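Local structure of major capsid protein (Faustovirus, 5J7O) at residues V139-N144 / Y150-Q155; S156-Q161 / T371-T376; P120-F125 / Q165-A170; Q284-T289 / F334-N339. The protein forms trimers of double jelly-roll subunits that probably build the outer capsid shell of this large double-stranded DNA virus. All coordinates share one frame; numbering follows the deposited sequence.

Contact 1: V139-N144 / Y150-Q155; sequences VSATEN and YTLYTQ
Tyr153 lies across Ser140 to Thr142 of the partner strand in an antiparallel beta hairpin, and its atoms meet that strand in order. Tyr153 CB is 3.8 Å from Ser140 OG. With CG beside its own backbone N (chi1 -51°), the ring runs towards Thr142: Tyr153 CD1 is 3.9 Å from Ser140 O, and Tyr153 CE1 is 3.6 Å from Thr142 OG1. Ser140 O and Thr142 OG1 lie at the ring edge, near its plane. A water at the tip is 3.0 Å from Tyr153 OH. Ser140 OG turns to the backbone N of Gly127 and Ile126.

Beneath the ring, Ser140 and Tyr153 form a hydrogen-bonded pair, Tyr153 N to Ser140 O at 2.9 Å. Thr142 and Thr151 form the next one, where a second water bridges Thr142 O and Thr151 OG1. On the other face Leu152 CD1 packs against Val139 CG1 at 3.8 Å, while Ala141 CB touches Tyr150 OH at 3.4 Å; that hydroxyl is hydrogen-bonded to Asp130.

The hairpin is flanked on both sides: Val139 bonds to Val132 of strand 131-133, and Tyr150, Leu152 and Thr154 bond to strand 341-351, against whose Val346 the Tyr153 side chain also rests.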
loop_
_atom_site.group_PDB
_atom_site.type_symbol
_atom_site.label_atom_id
_atom_site.label_comp_id
_atom_site.label_asym_id
_atom_site.label_seq_id
_atom_site.Cartn_x
_atom_site.Cartn_y
_atom_site.Cartn_z
ATOM N N VAL B 139 35.792 17.070 26.136
ATOM C CA VAL B 139 35.841 18.393 25.526
ATOM C C VAL B 139 37.220 18.609 24.921
ATOM O O VAL B 139 38.238 18.339 25.568
ATOM C CB VAL B 139 35.517 19.505 26.544
ATOM C CG1 VAL B 139 35.718 20.878 25.920
ATOM C CG2 VAL B 139 34.093 19.358 27.056
ATOM N N SER B 140 37.249 19.090 23.679
ATOM C CA SER B 140 38.472 19.518 23.017
ATOM C C SER B 140 38.155 20.761 22.200
ATOM O O SER B 140 37.001 21.184 22.100
ATOM C CB SER B 140 39.055 18.412 22.129
ATOM O OG SER B 140 38.104 17.952 21.183
ATOM N N ALA B 141 39.189 21.348 21.602
ATOM C CA ALA B 141 39.005 22.589 20.866
ATOM C C ALA B 141 40.062 22.724 19.781
ATOM O O ALA B 141 41.110 22.073 19.816
ATOM C CB ALA B 141 39.050 23.803 21.800
ATOM N N THR B 142 39.770 23.591 18.813
ATOM C CA THR B 142 40.708 23.949 17.754
ATOM C C THR B 142 40.798 25.467 17.692
ATOM O O THR B 142 39.811 26.138 17.370
ATOM C CB THR B 142 40.278 23.381 16.399
ATOM O OG1 THR B 142 40.421 21.955 16.405
ATOM C CG2 THR B 142 41.134 23.969 15.280
ATOM N N GLU B 143 41.972 26.006 18.007
ATOM C CA GLU B 143 42.181 27.440 17.917
ATOM C C GLU B 143 42.279 27.877 16.458
ATOM O O GLU B 143 42.560 27.080 15.559
ATOM C CB GLU B 143 43.451 27.852 18.662
ATOM C CG GLU B 143 43.420 27.616 20.162
ATOM C CD GLU B 143 44.728 27.999 20.829
ATOM O OE1 GLU B 143 45.679 28.365 20.105
ATOM O OE2 GLU B 143 44.808 27.937 22.073
ATOM N N ASN B 144 42.040 29.169 16.231
ATOM C CA ASN B 144 42.207 29.749 14.895
ATOM C C ASN B 144 42.381 31.260 15.080
ATOM O O ASN B 144 41.410 32.015 15.028
ATOM C CB ASN B 144 41.037 29.430 13.984
ATOM C CG ASN B 144 41.326 29.751 12.527
ATOM O OD1 ASN B 144 41.975 30.749 12.212
ATOM N ND2 ASN B 144 40.844 28.899 11.630
ATOM N N TYR B 150 36.923 30.253 17.466
ATOM C CA TYR B 150 37.256 29.226 18.443
ATOM C C TYR B 150 36.233 28.106 18.302
ATOM O O TYR B 150 35.038 28.323 18.527
ATOM C CB TYR B 150 37.252 29.813 19.855
ATOM C CG TYR B 150 37.634 28.859 20.968
ATOM C CD1 TYR B 150 38.948 28.439 21.133
ATOM C CD2 TYR B 150 36.683 28.406 21.874
ATOM C CE1 TYR B 150 39.301 27.579 22.158
ATOM C CE2 TYR B 150 37.027 27.547 22.902
ATOM C CZ TYR B 150 38.336 27.137 23.040
ATOM O OH TYR B 150 38.679 26.281 24.062
ATOM N N THR B 151 36.695 26.924 17.905
ATOM C CA THR B 151 35.821 25.791 17.626
ATOM C C THR B 151 35.914 24.797 18.776
ATOM O O THR B 151 36.986 24.243 19.036
ATOM C CB THR B 151 36.194 25.122 16.303
ATOM O OG1 THR B 151 36.137 26.089 15.247
ATOM C CG2 THR B 151 35.228 23.990 15.992
ATOM N N LEU B 152 34.791 24.570 19.453
ATOM C CA LEU B 152 34.736 23.751 20.658
ATOM C C LEU B 152 33.925 22.492 20.377
ATOM O O LEU B 152 32.755 22.578 19.988
ATOM C CB LEU B 152 34.123 24.536 21.817
ATOM C CG LEU B 152 34.189 23.891 23.202
ATOM C CD1 LEU B 152 35.603 23.962 23.761
ATOM C CD2 LEU B 152 33.196 24.548 24.148
ATOM N N TYR B 153 34.543 21.332 20.585
ATOM C CA TYR B 153 33.908 20.039 20.374
ATOM C C TYR B 153 33.577 19.416 21.723
ATOM O O TYR B 153 34.460 19.261 22.572
ATOM C CB TYR B 153 34.817 19.099 19.578
ATOM C CG TYR B 153 35.370 19.680 18.294
ATOM C CD1 TYR B 153 36.524 20.451 18.300
ATOM C CD2 TYR B 153 34.747 19.441 17.076
ATOM C CE1 TYR B 153 37.038 20.979 17.129
ATOM C CE2 TYR B 153 35.254 19.963 15.900
ATOM C CZ TYR B 153 36.400 20.730 15.933
ATOM O OH TYR B 153 36.907 21.254 14.765
ATOM N N THR B 154 32.312 19.049 21.915
ATOM C CA THR B 154 31.871 18.401 23.143
ATOM C C THR B 154 31.048 17.172 22.793
ATOM O O THR B 154 30.151 17.240 21.947
ATOM C CB THR B 154 31.045 19.351 24.019
ATOM O OG1 THR B 154 31.745 20.590 24.180
ATOM C CG2 THR B 154 30.801 18.732 25.391
ATOM N N GLN B 155 31.358 16.052 23.442
ATOM C CA GLN B 155 30.604 14.817 23.286
ATOM C C GLN B 155 30.247 14.270 24.660
ATOM O O GLN B 155 31.067 14.301 25.583
ATOM C CB GLN B 155 31.390 13.772 22.485
ATOM C CG GLN B 155 31.525 14.102 21.007
ATOM C CD GLN B 155 32.257 13.024 20.231
ATOM O OE1 GLN B 155 33.454 12.810 20.422
ATOM N NE2 GLN B 155 31.537 12.335 19.353
HETATM O O HOH W 1 36.328 16.672 22.443
HETATM O O HOH W 2 38.430 27.261 15.234
HETATM O O HOH W 3 39.827 20.655 14.460
#

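Contact 2: S156-Q161 / T371-T376; sequences SYVNQQ and TTYTPT
Two slender side-chain touches, Tyr157 to Thr376 and Val158 to Tyr373, make the whole of this contact. Tyr157 CE1 lies 4.0 Å from the methyl Thr376 CG2, and the two side chains cross at about a right angle, with the methyl meeting the ring obliquely. In Thr376 that methyl is anti to the backbone N (chi1 -57° for OG1), which leaves the hydroxyl on the other branch to bond its own chain: Thr376 OG1 donates to Thr374 O at 3.0 Å, tilted 29° out of the carbonyl plane. Further along, Val158 CG2 reaches Tyr373 CD1 at 4.3 Å, again oblique to the ring.

The second shell explains the wide spacing. Strands 149-158 and 364-375 are not neighbours in their sheet; strand 341-351 runs between them, antiparallel to each. The CA atoms of Tyr157 and Thr376 are therefore 8.6 Å apart, and only side chains leaning over the middle strand can meet. Backbone bonds from Ser156 to Gln343 and from Val158 to Phe341 fix one flank. Tyr157 is held at its far end by a hydrogen bond from its OH to Ala121 O, and Tyr373 lies against Tyr486 of the second subunit.

No hydrogen bond passes between the two segments. The hydroxyls of Tyr157 and Thr376 are bonded to the carbonyl oxygens of Ala121 and Thr374, and what remains between the segments is van der Waals contact, mainly methyl against aromatic carbon: a light touch without directional bonds.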
loop_
_atom_site.group_PDB
_atom_site.type_symbol
_atom_site.label_atom_id
_atom_site.label_comp_id
_atom_site.label_asym_id
_atom_site.label_seq_id
_atom_site.Cartn_x
_atom_site.Cartn_y
_atom_site.Cartn_z
ATOM N N SER B 156 29.020 13.774 24.790
ATOM C CA SER B 156 28.537 13.237 26.053
ATOM C C SER B 156 27.461 12.198 25.765
ATOM O O SER B 156 27.121 11.926 24.609
ATOM C CB SER B 156 28.007 14.353 26.960
ATOM O OG SER B 156 26.950 15.061 26.337
ATOM N N TYR B 157 26.928 11.611 26.832
ATOM C CA TYR B 157 25.856 10.631 26.741
ATOM C C TYR B 157 24.616 11.164 27.441
ATOM O O TYR B 157 24.703 11.722 28.540
ATOM C CB TYR B 157 26.266 9.290 27.356
ATOM C CG TYR B 157 27.411 8.616 26.639
ATOM C CD1 TYR B 157 27.259 8.138 25.344
ATOM C CD2 TYR B 157 28.641 8.449 27.259
ATOM C CE1 TYR B 157 28.302 7.518 24.685
ATOM C CE2 TYR B 157 29.690 7.829 26.610
ATOM C CZ TYR B 157 29.514 7.367 25.322
ATOM O OH TYR B 157 30.557 6.749 24.670
ATOM N N VAL B 158 23.462 10.992 26.797
ATOM C CA VAL B 158 22.184 11.439 27.332
ATOM C C VAL B 158 21.148 10.347 27.111
ATOM O O VAL B 158 21.322 9.450 26.284
ATOM C CB VAL B 158 21.706 12.759 26.683
ATOM C CG1 VAL B 158 22.598 13.918 27.096
ATOM C CG2 VAL B 158 21.670 12.623 25.167
ATOM N N ASN B 159 20.062 10.426 27.875
ATOM C CA ASN B 159 18.882 9.620 27.603
ATOM C C ASN B 159 17.958 10.421 26.687
ATOM O O ASN B 159 18.322 11.494 26.198
ATOM C CB ASN B 159 18.209 9.193 28.908
ATOM C CG ASN B 159 17.959 10.354 29.850
ATOM O OD1 ASN B 159 18.123 11.518 29.483
ATOM N ND2 ASN B 159 17.552 10.040 31.076
ATOM N N GLN B 160 16.749 9.909 26.435
ATOM C CA GLN B 160 15.848 10.602 25.517
ATOM C C GLN B 160 15.481 11.985 26.040
ATOM O O GLN B 160 15.404 12.948 25.266
ATOM C CB GLN B 160 14.584 9.778 25.273
ATOM C CG GLN B 160 13.661 10.419 24.244
ATOM C CD GLN B 160 12.346 9.689 24.083
ATOM O OE1 GLN B 160 11.724 9.278 25.063
ATOM N NE2 GLN B 160 11.911 9.526 22.838
ATOM N N GLN B 161 15.260 12.108 27.350
ATOM C CA GLN B 161 14.899 13.400 27.919
ATOM C C GLN B 161 16.062 14.385 27.898
ATOM O O GLN B 161 15.840 15.588 28.064
ATOM C CB GLN B 161 14.384 13.215 29.348
ATOM C CG GLN B 161 13.484 14.339 29.828
ATOM C CD GLN B 161 12.854 14.051 31.175
ATOM O OE1 GLN B 161 13.428 13.343 32.003
ATOM N NE2 GLN B 161 11.664 14.595 31.401
ATOM N N THR B 371 24.348 20.135 16.859
ATOM C CA THR B 371 24.125 19.035 17.791
ATOM C C THR B 371 23.473 17.861 17.076
ATOM O O THR B 371 22.387 18.006 16.505
ATOM C CB THR B 371 23.255 19.481 18.970
ATOM O OG1 THR B 371 23.908 20.546 19.671
ATOM C CG2 THR B 371 23.012 18.319 19.923
ATOM N N THR B 372 24.129 16.703 17.124
ATOM C CA THR B 372 23.582 15.451 16.625
ATOM C C THR B 372 23.531 14.431 17.758
ATOM O O THR B 372 24.214 14.570 18.777
ATOM C CB THR B 372 24.415 14.886 15.465
ATOM O OG1 THR B 372 25.645 14.350 15.969
ATOM C CG2 THR B 372 24.717 15.967 14.439
ATOM N N TYR B 373 22.713 13.398 17.566
ATOM C CA TYR B 373 22.561 12.329 18.543
ATOM C C TYR B 373 22.698 10.983 17.851
ATOM O O TYR B 373 22.146 10.772 16.767
ATOM C CB TYR B 373 21.208 12.411 19.260
ATOM C CG TYR B 373 20.932 13.755 19.892
ATOM C CD1 TYR B 373 21.422 14.067 21.153
ATOM C CD2 TYR B 373 20.179 14.712 19.226
ATOM C CE1 TYR B 373 21.172 15.296 21.733
ATOM C CE2 TYR B 373 19.922 15.943 19.798
ATOM C CZ TYR B 373 20.420 16.229 21.050
ATOM O OH TYR B 373 20.165 17.453 21.623
ATOM N N THR B 374 23.431 10.072 18.482
ATOM C CA THR B 374 23.682 8.744 17.926
ATOM C C THR B 374 23.346 7.691 18.973
ATOM O O THR B 374 24.010 7.647 20.032
ATOM C CB THR B 374 25.133 8.607 17.473
ATOM O OG1 THR B 374 25.548 9.817 16.827
ATOM C CG2 THR B 374 25.278 7.446 16.499
ATOM N N PRO B 375 22.339 6.848 18.740
ATOM C CA PRO B 375 22.050 5.763 19.687
ATOM C C PRO B 375 23.277 4.892 19.919
ATOM O O PRO B 375 24.019 4.567 18.990
ATOM C CB PRO B 375 20.923 4.987 18.997
ATOM C CG PRO B 375 20.249 6.005 18.138
ATOM C CD PRO B 375 21.345 6.917 17.655
ATOM N N THR B 376 23.485 4.513 21.180
ATOM C CA THR B 376 24.720 3.875 21.610
ATOM C C THR B 376 24.421 2.602 22.388
ATOM O O THR B 376 23.519 2.571 23.230
ATOM C CB THR B 376 25.554 4.833 22.476
ATOM O OG1 THR B 376 25.814 6.036 21.742
ATOM C CG2 THR B 376 26.876 4.194 22.869
#

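Contact 3: P120-F125 / Q165-A170; sequences PALPAF and QTVAAA
Ala121 and Val167 bring their CA atoms to within 5.8 Å where an extended, polyproline-like run, 120-125, passes the head of a type II beta turn spanning Thr166 to Ala169. The turn is closed by Ala169 N bonding to Thr166 O at 3.1 Å. Val167 takes its second position and Ala168 the third, the latter with a positive phi as this turn type requires. Every residue of 120-125 has phi near -70° and psi of 146° or more, so the run has no internal turn and passes straight by.

Val167 does nearly all the touching from its side. Its CB points at the run and both methyls face Pro120 O: CG1, anti to the backbone N (chi1 163°), also nears Ala121, with Val167 CG1 lying 4.1 Å from Ala121 CA, while CG2 sits beside the backbone N and nears Leu122. That leucine arrives obliquely, with CG and CD1 both facing the same methyl. No hydrogen bond joins the segments directly.

Around them, Ala168 and Ala169 pair through their backbones with Val119, and Val167 with Ser135, so both loops are tied to their surroundings near the point of contact. Leu122 also packs on Tyr157, Leu133 and Val138, joining this surface patch to the hairpin sheet. Farther along, Phe125 makes backbone hydrogen bonds to the second subunit. The closest approaches are at Val167 CG2, which lies 3.6 Å from both Leu122 CG and the carbonyl oxygen Pro120 O.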
loop_
_atom_site.group_PDB
_atom_site.type_symbol
_atom_site.label_atom_id
_atom_site.label_comp_id
_atom_site.label_asym_id
_atom_site.label_seq_id
_atom_site.Cartn_x
_atom_site.Cartn_y
_atom_site.Cartn_z
ATOM N N PRO B 120 29.432 3.185 28.154
ATOM C CA PRO B 120 30.823 3.012 27.707
ATOM C C PRO B 120 31.673 4.261 27.885
ATOM O O PRO B 120 31.175 5.315 28.295
ATOM C CB PRO B 120 30.666 2.652 26.224
ATOM C CG PRO B 120 29.373 3.283 25.827
ATOM C CD PRO B 120 28.479 3.174 27.031
ATOM N N ALA B 121 32.963 4.146 27.584
ATOM C CA ALA B 121 33.861 5.285 27.692
ATOM C C ALA B 121 33.557 6.313 26.609
ATOM O O ALA B 121 33.115 5.978 25.506
ATOM C CB ALA B 121 35.319 4.831 27.591
ATOM N N LEU B 122 33.796 7.578 26.940
ATOM C CA LEU B 122 33.556 8.666 26.009
ATOM C C LEU B 122 34.505 8.569 24.815
ATOM O O LEU B 122 35.570 7.954 24.904
ATOM C CB LEU B 122 33.731 10.007 26.717
ATOM C CG LEU B 122 32.649 10.361 27.736
ATOM C CD1 LEU B 122 33.199 11.297 28.796
ATOM C CD2 LEU B 122 31.442 10.981 27.046
ATOM N N PRO B 123 34.131 9.159 23.682
ATOM C CA PRO B 123 35.019 9.138 22.513
ATOM C C PRO B 123 36.281 9.951 22.759
ATOM O O PRO B 123 36.378 10.748 23.695
ATOM C CB PRO B 123 34.167 9.758 21.400
ATOM C CG PRO B 123 32.753 9.640 21.879
ATOM C CD PRO B 123 32.827 9.766 23.368
ATOM N N ALA B 124 37.262 9.738 21.886
ATOM C CA ALA B 124 38.539 10.421 22.006
ATOM C C ALA B 124 38.384 11.912 21.708
ATOM O O ALA B 124 37.324 12.392 21.293
ATOM C CB ALA B 124 39.570 9.796 21.067
ATOM N N PHE B 125 39.469 12.649 21.930
ATOM C CA PHE B 125 39.486 14.077 21.647
ATOM C C PHE B 125 39.411 14.328 20.146
ATOM O O PHE B 125 39.943 13.563 19.338
ATOM C CB PHE B 125 40.753 14.720 22.211
ATOM C CG PHE B 125 40.865 14.641 23.708
ATOM C CD1 PHE B 125 39.803 15.002 24.517
ATOM C CD2 PHE B 125 42.037 14.202 24.303
ATOM C CE1 PHE B 125 39.906 14.931 25.894
ATOM C CE2 PHE B 125 42.146 14.127 25.679
ATOM C CZ PHE B 125 41.080 14.492 26.476
ATOM N N GLN B 165 24.356 11.155 31.215
ATOM C CA GLN B 165 24.636 9.860 31.820
ATOM C C GLN B 165 26.128 9.743 32.100
ATOM O O GLN B 165 26.953 10.052 31.234
ATOM C CB GLN B 165 24.176 8.721 30.907
ATOM C CG GLN B 165 22.707 8.794 30.533
ATOM C CD GLN B 165 21.797 8.706 31.741
ATOM O OE1 GLN B 165 21.779 7.697 32.446
ATOM N NE2 GLN B 165 21.042 9.769 31.993
ATOM N N THR B 166 26.466 9.295 33.306
ATOM C CA THR B 166 27.858 9.177 33.713
ATOM C C THR B 166 28.491 7.933 33.101
ATOM O O THR B 166 27.854 6.880 32.997
ATOM C CB THR B 166 27.961 9.120 35.239
ATOM O OG1 THR B 166 27.236 10.216 35.809
ATOM C CG2 THR B 166 29.412 9.207 35.686
ATOM N N VAL B 167 29.750 8.070 32.677
ATOM C CA VAL B 167 30.503 6.923 32.188
ATOM C C VAL B 167 30.577 5.862 33.277
ATOM O O VAL B 167 30.749 6.170 34.464
ATOM C CB VAL B 167 31.905 7.363 31.731
ATOM C CG1 VAL B 167 32.842 6.168 31.609
ATOM C CG2 VAL B 167 31.815 8.100 30.407
ATOM N N ALA B 168 30.418 4.601 32.872
ATOM C CA ALA B 168 30.438 3.412 33.720
ATOM C C ALA B 168 29.247 3.339 34.668
ATOM O O ALA B 168 29.197 2.425 35.501
ATOM C CB ALA B 168 31.733 3.288 34.537
ATOM N N ALA B 169 28.297 4.265 34.583
ATOM C CA ALA B 169 27.047 4.113 35.308
ATOM C C ALA B 169 26.173 3.074 34.611
ATOM O O ALA B 169 26.489 2.589 33.523
ATOM C CB ALA B 169 26.319 5.452 35.418
ATOM N N ALA B 170 25.056 2.735 35.248
ATOM C CA ALA B 170 24.190 1.687 34.728
ATOM C C ALA B 170 23.593 2.079 33.379
ATOM O O ALA B 170 23.319 3.252 33.110
ATOM C CB ALA B 170 23.071 1.376 35.721
#

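Contact 4: Q284-T289 / F334-N339; sequences QTPKAT and FTAPGN
Apolar contact comes first here: Pro286 and Ala336 face each other, each with its CB directed at the other segment. Ala336 CB comes from outside the ring to its CB-CG edge, 3.6 Å from Pro286 CB and 3.7 Å from Pro286 CG, so a single methyl group meets two ring carbons almost evenly. The CA atoms of Pro286 and Ala336 are 6.1 Å apart. A looser touch follows one residue on, where Pro286 CB is 4.4 Å from Pro337 O.

Backbone hydrogen bonds act through a shared third element: Ala336 pairs with Phe174 and Phe334 with Arg176, while Lys287 from the other segment pairs with Val175, so that the loop and strand 333-336 are each fastened to strand 170-177, on whose Phe174 and Arg176 the Pro286 ring also packs.

Polar side-chain bonds lie outside the touching pair. Thr285 OG1 bonds to Glu229 of its own chain and to Arg274 of the third subunit, placing the loop at a subunit boundary.

With no hydrogen bond between the segments, and both Pro286 and Ala336 buried, the join is a small hydrophobic one whose proline ring, rigid and without an N-H, offers only carbon to the methyl it meets.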
loop_
_atom_site.group_PDB
_atom_site.type_symbol
_atom_site.label_atom_id
_atom_site.label_comp_id
_atom_site.label_asym_id
_atom_site.label_seq_id
_atom_site.Cartn_x
_atom_site.Cartn_y
_atom_site.Cartn_z
ATOM N N GLN B 284 10.153 -6.163 15.756
ATOM C CA GLN B 284 11.374 -5.638 15.158
ATOM C C GLN B 284 11.799 -4.296 15.737
ATOM O O GLN B 284 12.950 -3.890 15.539
ATOM C CB GLN B 284 11.212 -5.505 13.639
ATOM C CG GLN B 284 11.317 -6.823 12.884
ATOM C CD GLN B 284 10.105 -7.715 13.076
ATOM O OE1 GLN B 284 8.969 -7.241 13.095
ATOM N NE2 GLN B 284 10.342 -9.012 13.221
ATOM N N THR B 285 10.912 -3.604 16.441
ATOM C CA THR B 285 11.263 -2.325 17.050
ATOM C C THR B 285 11.959 -2.561 18.387
ATOM O O THR B 285 11.433 -3.295 19.229
ATOM C CB THR B 285 10.016 -1.464 17.246
ATOM O OG1 THR B 285 9.503 -1.063 15.970
ATOM C CG2 THR B 285 10.342 -0.224 18.064
ATOM N N PRO B 286 13.132 -1.969 18.612
ATOM C CA PRO B 286 13.867 -2.229 19.859
ATOM C C PRO B 286 13.097 -1.732 21.075
ATOM O O PRO B 286 12.606 -0.602 21.102
ATOM C CB PRO B 286 15.177 -1.454 19.667
ATOM C CG PRO B 286 15.283 -1.221 18.191
ATOM C CD PRO B 286 13.876 -1.080 17.705
ATOM N N LYS B 287 13.000 -2.591 22.089
ATOM C CA LYS B 287 12.263 -2.281 23.305
ATOM C C LYS B 287 13.056 -2.743 24.517
ATOM O O LYS B 287 13.867 -3.669 24.431
ATOM C CB LYS B 287 10.881 -2.946 23.319
ATOM C CG LYS B 287 9.974 -2.549 22.170
ATOM C CD LYS B 287 8.634 -3.259 22.267
ATOM C CE LYS B 287 7.705 -2.842 21.141
ATOM N NZ LYS B 287 6.355 -3.455 21.282
ATOM N N ALA B 288 12.808 -2.086 25.655
ATOM C CA ALA B 288 13.391 -2.543 26.913
ATOM C C ALA B 288 12.984 -3.980 27.208
ATOM O O ALA B 288 13.795 -4.779 27.691
ATOM C CB ALA B 288 12.973 -1.618 28.056
ATOM N N THR B 289 11.732 -4.327 26.915
ATOM C CA THR B 289 11.249 -5.697 27.022
ATOM C C THR B 289 10.407 -6.006 25.796
ATOM O O THR B 289 9.426 -5.307 25.525
ATOM C CB THR B 289 10.428 -5.907 28.298
ATOM O OG1 THR B 289 11.272 -5.755 29.446
ATOM C CG2 THR B 289 9.811 -7.299 28.308
ATOM N N PHE B 334 18.183 -9.974 18.877
ATOM C CA PHE B 334 19.359 -9.127 18.763
ATOM C C PHE B 334 19.311 -7.973 19.753
ATOM O O PHE B 334 18.242 -7.475 20.114
ATOM C CB PHE B 334 19.512 -8.566 17.346
ATOM C CG PHE B 334 19.807 -9.610 16.315
ATOM C CD1 PHE B 334 18.781 -10.330 15.728
ATOM C CD2 PHE B 334 21.111 -9.875 15.935
ATOM C CE1 PHE B 334 19.048 -11.295 14.781
ATOM C CE2 PHE B 334 21.386 -10.840 14.985
ATOM C CZ PHE B 334 20.352 -11.551 14.408
ATOM N N THR B 335 20.500 -7.566 20.184
ATOM C CA THR B 335 20.675 -6.357 20.971
ATOM C C THR B 335 20.585 -5.137 20.064
ATOM O O THR B 335 21.026 -5.167 18.912
ATOM C CB THR B 335 22.030 -6.397 21.686
ATOM O OG1 THR B 335 22.000 -7.387 22.722
ATOM C CG2 THR B 335 22.388 -5.053 22.287
ATOM N N ALA B 336 19.985 -4.070 20.577
ATOM C CA ALA B 336 19.900 -2.792 19.892
ATOM C C ALA B 336 20.055 -1.689 20.925
ATOM O O ALA B 336 19.785 -1.903 22.112
ATOM C CB ALA B 336 18.571 -2.641 19.138
ATOM N N PRO B 337 20.507 -0.503 20.512
ATOM C CA PRO B 337 20.684 0.590 21.476
ATOM C C PRO B 337 19.384 0.925 22.191
ATOM O O PRO B 337 18.303 0.919 21.596
ATOM C CB PRO B 337 21.161 1.757 20.605
ATOM C CG PRO B 337 21.789 1.112 19.426
ATOM C CD PRO B 337 20.993 -0.136 19.171
ATOM N N GLY B 338 19.500 1.213 23.479
ATOM C CA GLY B 338 18.372 1.552 24.327
ATOM C C GLY B 338 18.248 3.046 24.537
ATOM O O GLY B 338 18.453 3.843 23.614
ATOM N N ASN B 339 17.916 3.430 25.768
ATOM C CA ASN B 339 17.742 4.841 26.119
ATOM C C ASN B 339 19.086 5.468 26.497
ATOM O O ASN B 339 19.289 5.983 27.597
ATOM C CB ASN B 339 16.724 4.982 27.245
ATOM C CG ASN B 339 16.271 6.415 27.444
ATOM O OD1 ASN B 339 16.320 7.226 26.520
ATOM N ND2 ASN B 339 15.828 6.734 28.654
#

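All four contacts lie on the same side of the chain's centre. Contacts 1 and 2 share strand 149-158, one following the other along it, with centres about 19 Å apart. Contact 3 packs against both: Pro123 CB is 3.3 Å from Gln155 OE1, and Tyr157 O meets Gln165 N at 2.8 Å in a probable hydrogen bond. Contact 4 joins contact 2 through Asn339 OD1 and Gln160 N, 2.7 Å apart, and through Pro337 against Pro375; it stays about 14 Å from contact 1 at the nearest atoms. Contacts 1, 2 and 3 touch the second subunit, contacts 2 and 4 the third, so contact 2 borders both partners in the trimer.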